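Local coordinates for protein rRNA adenine N-6-methyltransferase (Saccharopolyspora erythraea, PDB 6NVM) that dimethylates one adenine of 23S rRNA with S-adenosyl-L-methionine as methyl donor, which lowers ribosome affinity for macrolide, lincosamide and streptogramin B antibiotics, at residues Arg261-Val271 / Gln284-Gln294. Numbering follows the deposited sequence.
Sequences RVEAALDHAGV and QWLRLFERLDQ
Ala265 and Ala269 press their CB atoms against Leu292 and Leu288 where two roughly antiparallel helices, 261-269 and 284-292, pack in the C-terminal helical domain of this Erm-family methyltransferase. The small residues let the axes come within 7.8 Å at an angle of 146°. Ala265 CB meets Leu292 CG at 3.5 Å, a tight carbon pair, while Leu288 CD1 reaches Ala265 and lies beside Leu266 CD2. Arg291 enters as a knob among Arg261, Ala264, Ala265 and His268. With CG anti to the backbone N (chi1 -178°) and a bend at chi2, its aliphatic part runs over Ala265 CA and its guanidinium lays one face on Ala264 CB.

At the C-terminal end of helix 261-269, Arg287 grips two successive carbonyls through bent hydrogen bonds. Its NE donates to His268 O at 3.2 Å. Its NH2 donates to Ala269 O at 2.8 Å, from well above the carbonyl plane. Gly270, at positive phi, closes this helix in a Schellman motif. Arg287 CD also lies over one face of the His268 ring, offset toward its rim. The ring's NE2 donates to Glu290 OE1 at 2.9 Å along a nearly straight line (171°), in the ring plane but from above the carboxylate plane. Gln284 packs its CB on Val271 CG2. At the other end of the interface, a bend at chi3 of Arg261 helps bring NH1 to Leu292 O at 3.2 Å, almost in line with the C=O bond, though the N-H is bent toward an acceptor tilted from the guanidinium plane.

Farther out, Leu253 of helix 249-254 touches both Val262 and Leu292, joining the pair to the rest of the domain. Gln284 OE1 accepts a hydrogen bond from Arg281 N.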
loop_
_atom_site.group_PDB
_atom_site.type_symbol
_atom_site.label_atom_id
_atom_site.label_comp_id
_atom_site.label_asym_id
_atom_site.label_seq_id
_atom_site.Cartn_x
_atom_site.Cartn_y
_atom_site.Cartn_z
ATOM N N ARG A 261 -18.671 28.441 4.631
ATOM C CA ARG A 261 -17.642 27.556 5.165
ATOM C C ARG A 261 -16.917 26.812 4.053
ATOM O O ARG A 261 -15.720 26.535 4.178
ATOM C CB ARG A 261 -18.258 26.564 6.150
ATOM C CG ARG A 261 -17.231 25.808 6.972
ATOM C CD ARG A 261 -17.873 24.699 7.781
ATOM N NE ARG A 261 -18.924 25.195 8.662
ATOM C CZ ARG A 261 -19.728 24.415 9.377
ATOM N NH1 ARG A 261 -19.604 23.096 9.318
ATOM N NH2 ARG A 261 -20.658 24.955 10.152
ATOM N N VAL A 262 -17.623 26.475 2.971
ATOM C CA VAL A 262 -16.996 25.791 1.843
ATOM C C VAL A 262 -15.942 26.686 1.202
ATOM O O VAL A 262 -14.820 26.251 0.916
ATOM C CB VAL A 262 -18.066 25.359 0.822
ATOM C CG1 VAL A 262 -17.423 24.912 -0.494
ATOM C CG2 VAL A 262 -18.919 24.241 1.398
ATOM N N GLU A 263 -16.296 27.948 0.947
ATOM C CA GLU A 263 -15.337 28.879 0.362
ATOM C C GLU A 263 -14.124 29.046 1.266
ATOM O O GLU A 263 -12.980 29.022 0.795
ATOM C CB GLU A 263 -16.004 30.234 0.097
ATOM C CG GLU A 263 -15.046 31.287 -0.469
ATOM C CD GLU A 263 -15.733 32.579 -0.888
ATOM O OE1 GLU A 263 -16.982 32.629 -0.869
ATOM O OE2 GLU A 263 -15.019 33.544 -1.242
ATOM N N ALA A 264 -14.351 29.200 2.572
ATOM C CA ALA A 264 -13.238 29.357 3.504
ATOM C C ALA A 264 -12.353 28.115 3.524
ATOM O O ALA A 264 -11.126 28.219 3.654
ATOM C CB ALA A 264 -13.768 29.654 4.908
ATOM N N ALA A 265 -12.961 26.930 3.411
ATOM C CA ALA A 265 -12.200 25.684 3.482
ATOM C C ALA A 265 -11.363 25.476 2.228
ATOM O O ALA A 265 -10.194 25.085 2.308
ATOM C CB ALA A 265 -13.146 24.504 3.690
ATOM N N LEU A 266 -11.954 25.705 1.056
ATOM C CA LEU A 266 -11.192 25.630 -0.186
ATOM C C LEU A 266 -9.978 26.548 -0.136
ATOM O O LEU A 266 -8.855 26.132 -0.445
ATOM C CB LEU A 266 -12.094 25.984 -1.370
ATOM C CG LEU A 266 -13.181 24.958 -1.688
ATOM C CD1 LEU A 266 -14.192 25.544 -2.669
ATOM C CD2 LEU A 266 -12.579 23.678 -2.251
ATOM N N ASP A 267 -10.182 27.802 0.275
ATOM C CA ASP A 267 -9.071 28.743 0.339
ATOM C C ASP A 267 -8.019 28.284 1.348
ATOM O O ASP A 267 -6.816 28.374 1.086
ATOM C CB ASP A 267 -9.584 30.141 0.692
ATOM C CG ASP A 267 -10.271 30.840 -0.484
ATOM O OD1 ASP A 267 -10.320 30.268 -1.598
ATOM O OD2 ASP A 267 -10.760 31.976 -0.292
ATOM N N HIS A 268 -8.456 27.793 2.510
ATOM C CA HIS A 268 -7.518 27.290 3.511
ATOM C C HIS A 268 -6.670 26.156 2.948
ATOM O O HIS A 268 -5.458 26.086 3.200
ATOM C CB HIS A 268 -8.292 26.832 4.754
ATOM C CG HIS A 268 -7.425 26.270 5.836
ATOM N ND1 HIS A 268 -6.414 26.995 6.430
ATOM C CD2 HIS A 268 -7.415 25.051 6.430
ATOM C CE1 HIS A 268 -5.817 26.246 7.343
ATOM N NE2 HIS A 268 -6.406 25.063 7.362
ATOM N N ALA A 269 -7.287 25.259 2.178
ATOM C CA ALA A 269 -6.581 24.131 1.595
ATOM C C ALA A 269 -5.780 24.505 0.357
ATOM O O ALA A 269 -4.968 23.693 -0.100
ATOM C CB ALA A 269 -7.574 23.023 1.238
ATOM N N GLY A 270 -5.972 25.703 -0.187
ATOM C CA GLY A 270 -5.319 26.053 -1.430
ATOM C C GLY A 270 -5.882 25.324 -2.629
ATOM O O GLY A 270 -5.142 25.038 -3.577
ATOM N N VAL A 271 -7.179 25.021 -2.613
ATOM C CA VAL A 271 -7.842 24.243 -3.653
ATOM C C VAL A 271 -8.851 25.135 -4.362
ATOM O O VAL A 271 -9.583 25.893 -3.718
ATOM C CB VAL A 271 -8.531 23.003 -3.047
ATOM C CG1 VAL A 271 -9.361 22.270 -4.079
ATOM C CG2 VAL A 271 -7.474 22.068 -2.431
ATOM N N GLN A 284 -3.836 18.584 1.113
ATOM C CA GLN A 284 -4.928 19.521 0.863
ATOM C C GLN A 284 -6.255 18.978 1.386
ATOM O O GLN A 284 -7.056 19.728 1.951
ATOM C CB GLN A 284 -5.007 19.832 -0.629
ATOM C CG GLN A 284 -3.800 20.625 -1.111
ATOM C CD GLN A 284 -3.780 20.833 -2.605
ATOM O OE1 GLN A 284 -3.838 19.879 -3.374
ATOM N NE2 GLN A 284 -3.697 22.090 -3.026
ATOM N N TRP A 285 -6.501 17.675 1.221
ATOM C CA TRP A 285 -7.716 17.080 1.767
ATOM C C TRP A 285 -7.786 17.252 3.281
ATOM O O TRP A 285 -8.856 17.535 3.833
ATOM C CB TRP A 285 -7.784 15.597 1.406
ATOM C CG TRP A 285 -8.132 15.305 -0.025
ATOM C CD1 TRP A 285 -7.318 14.745 -0.966
ATOM C CD2 TRP A 285 -9.392 15.532 -0.669
ATOM N NE1 TRP A 285 -7.990 14.613 -2.155
ATOM C CE2 TRP A 285 -9.264 15.092 -2.001
ATOM C CE3 TRP A 285 -10.610 16.073 -0.252
ATOM C CZ2 TRP A 285 -10.308 15.179 -2.921
ATOM C CZ3 TRP A 285 -11.650 16.154 -1.167
ATOM C CH2 TRP A 285 -11.489 15.710 -2.485
ATOM N N LEU A 286 -6.656 17.071 3.970
ATOM C CA LEU A 286 -6.635 17.245 5.422
ATOM C C LEU A 286 -6.950 18.686 5.810
ATOM O O LEU A 286 -7.728 18.938 6.738
ATOM C CB LEU A 286 -5.271 16.843 5.978
ATOM C CG LEU A 286 -4.887 15.371 5.892
ATOM C CD1 LEU A 286 -3.424 15.195 6.319
ATOM C CD2 LEU A 286 -5.813 14.556 6.761
ATOM N N ARG A 287 -6.334 19.648 5.126
ATOM C CA ARG A 287 -6.612 21.052 5.414
ATOM C C ARG A 287 -8.062 21.400 5.099
ATOM O O ARG A 287 -8.712 22.133 5.854
ATOM C CB ARG A 287 -5.664 21.948 4.618
ATOM C CG ARG A 287 -4.246 22.017 5.187
ATOM C CD ARG A 287 -3.576 23.348 4.835
ATOM N NE ARG A 287 -3.493 23.547 3.391
ATOM C CZ ARG A 287 -2.538 23.041 2.618
ATOM N NH1 ARG A 287 -1.570 22.300 3.145
ATOM N NH2 ARG A 287 -2.550 23.274 1.314
ATOM N N LEU A 288 -8.580 20.889 3.983
ATOM C CA LEU A 288 -9.978 21.115 3.636
ATOM C C LEU A 288 -10.895 20.637 4.754
ATOM O O LEU A 288 -11.823 21.346 5.162
ATOM C CB LEU A 288 -10.303 20.402 2.320
ATOM C CG LEU A 288 -11.660 20.659 1.661
ATOM C CD1 LEU A 288 -11.723 22.081 1.109
ATOM C CD2 LEU A 288 -11.910 19.635 0.553
ATOM N N PHE A 289 -10.646 19.426 5.263
ATOM C CA PHE A 289 -11.492 18.879 6.317
ATOM C C PHE A 289 -11.334 19.671 7.605
ATOM O O PHE A 289 -12.317 19.935 8.304
ATOM C CB PHE A 289 -11.157 17.406 6.559
ATOM C CG PHE A 289 -11.910 16.812 7.717
ATOM C CD1 PHE A 289 -13.266 16.562 7.614
ATOM C CD2 PHE A 289 -11.268 16.532 8.913
ATOM C CE1 PHE A 289 -13.970 16.034 8.677
ATOM C CE2 PHE A 289 -11.968 16.003 9.984
ATOM C CZ PHE A 289 -13.321 15.756 9.866
ATOM N N GLU A 290 -10.098 20.050 7.932
ATOM C CA GLU A 290 -9.836 20.831 9.134
ATOM C C GLU A 290 -10.747 22.048 9.207
ATOM O O GLU A 290 -11.398 22.293 10.226
ATOM C CB GLU A 290 -8.366 21.246 9.143
ATOM C CG GLU A 290 -7.937 22.089 10.327
ATOM C CD GLU A 290 -6.462 22.463 10.256
ATOM O OE1 GLU A 290 -5.980 22.812 9.149
ATOM O OE2 GLU A 290 -5.786 22.390 11.302
ATOM N N ARG A 291 -10.807 22.825 8.125
ATOM C CA ARG A 291 -11.624 24.032 8.140
ATOM C C ARG A 291 -13.107 23.699 8.073
ATOM O O ARG A 291 -13.927 24.355 8.726
ATOM C CB ARG A 291 -11.227 24.954 6.985
ATOM C CG ARG A 291 -12.000 26.274 6.949
ATOM C CD ARG A 291 -11.855 27.061 8.257
ATOM N NE ARG A 291 -12.619 28.306 8.229
ATOM C CZ ARG A 291 -13.919 28.397 8.497
ATOM N NH1 ARG A 291 -14.617 27.312 8.817
ATOM N NH2 ARG A 291 -14.526 29.576 8.444
ATOM N N LEU A 292 -13.481 22.685 7.288
ATOM C CA LEU A 292 -14.892 22.328 7.204
ATOM C C LEU A 292 -15.422 21.810 8.530
ATOM O O LEU A 292 -16.594 22.030 8.854
ATOM C CB LEU A 292 -15.117 21.278 6.121
ATOM C CG LEU A 292 -15.065 21.782 4.680
ATOM C CD1 LEU A 292 -15.240 20.620 3.747
ATOM C CD2 LEU A 292 -16.136 22.834 4.419
ATOM N N ASP A 293 -14.584 21.129 9.305
ATOM C CA ASP A 293 -15.036 20.465 10.518
ATOM C C ASP A 293 -15.126 21.401 11.716
ATOM O O ASP A 293 -15.424 20.933 12.822
ATOM C CB ASP A 293 -14.110 19.295 10.844
ATOM C CG ASP A 293 -14.782 18.246 11.701
ATOM O OD1 ASP A 293 -15.948 17.901 11.410
ATOM O OD2 ASP A 293 -14.133 17.741 12.643
ATOM N N GLN A 294 -14.872 22.693 11.532
ATOM C CA GLN A 294 -15.009 23.654 12.621
ATOM C C GLN A 294 -16.466 24.060 12.811
ATOM O O GLN A 294 -17.116 24.522 11.873
ATOM C CB GLN A 294 -14.150 24.891 12.360
ATOM C CG GLN A 294 -12.656 24.637 12.429
ATOM C CD GLN A 294 -11.847 25.913 12.292
ATOM O OE1 GLN A 294 -12.404 27.010 12.207
ATOM N NE2 GLN A 294 -10.524 25.777 12.267
#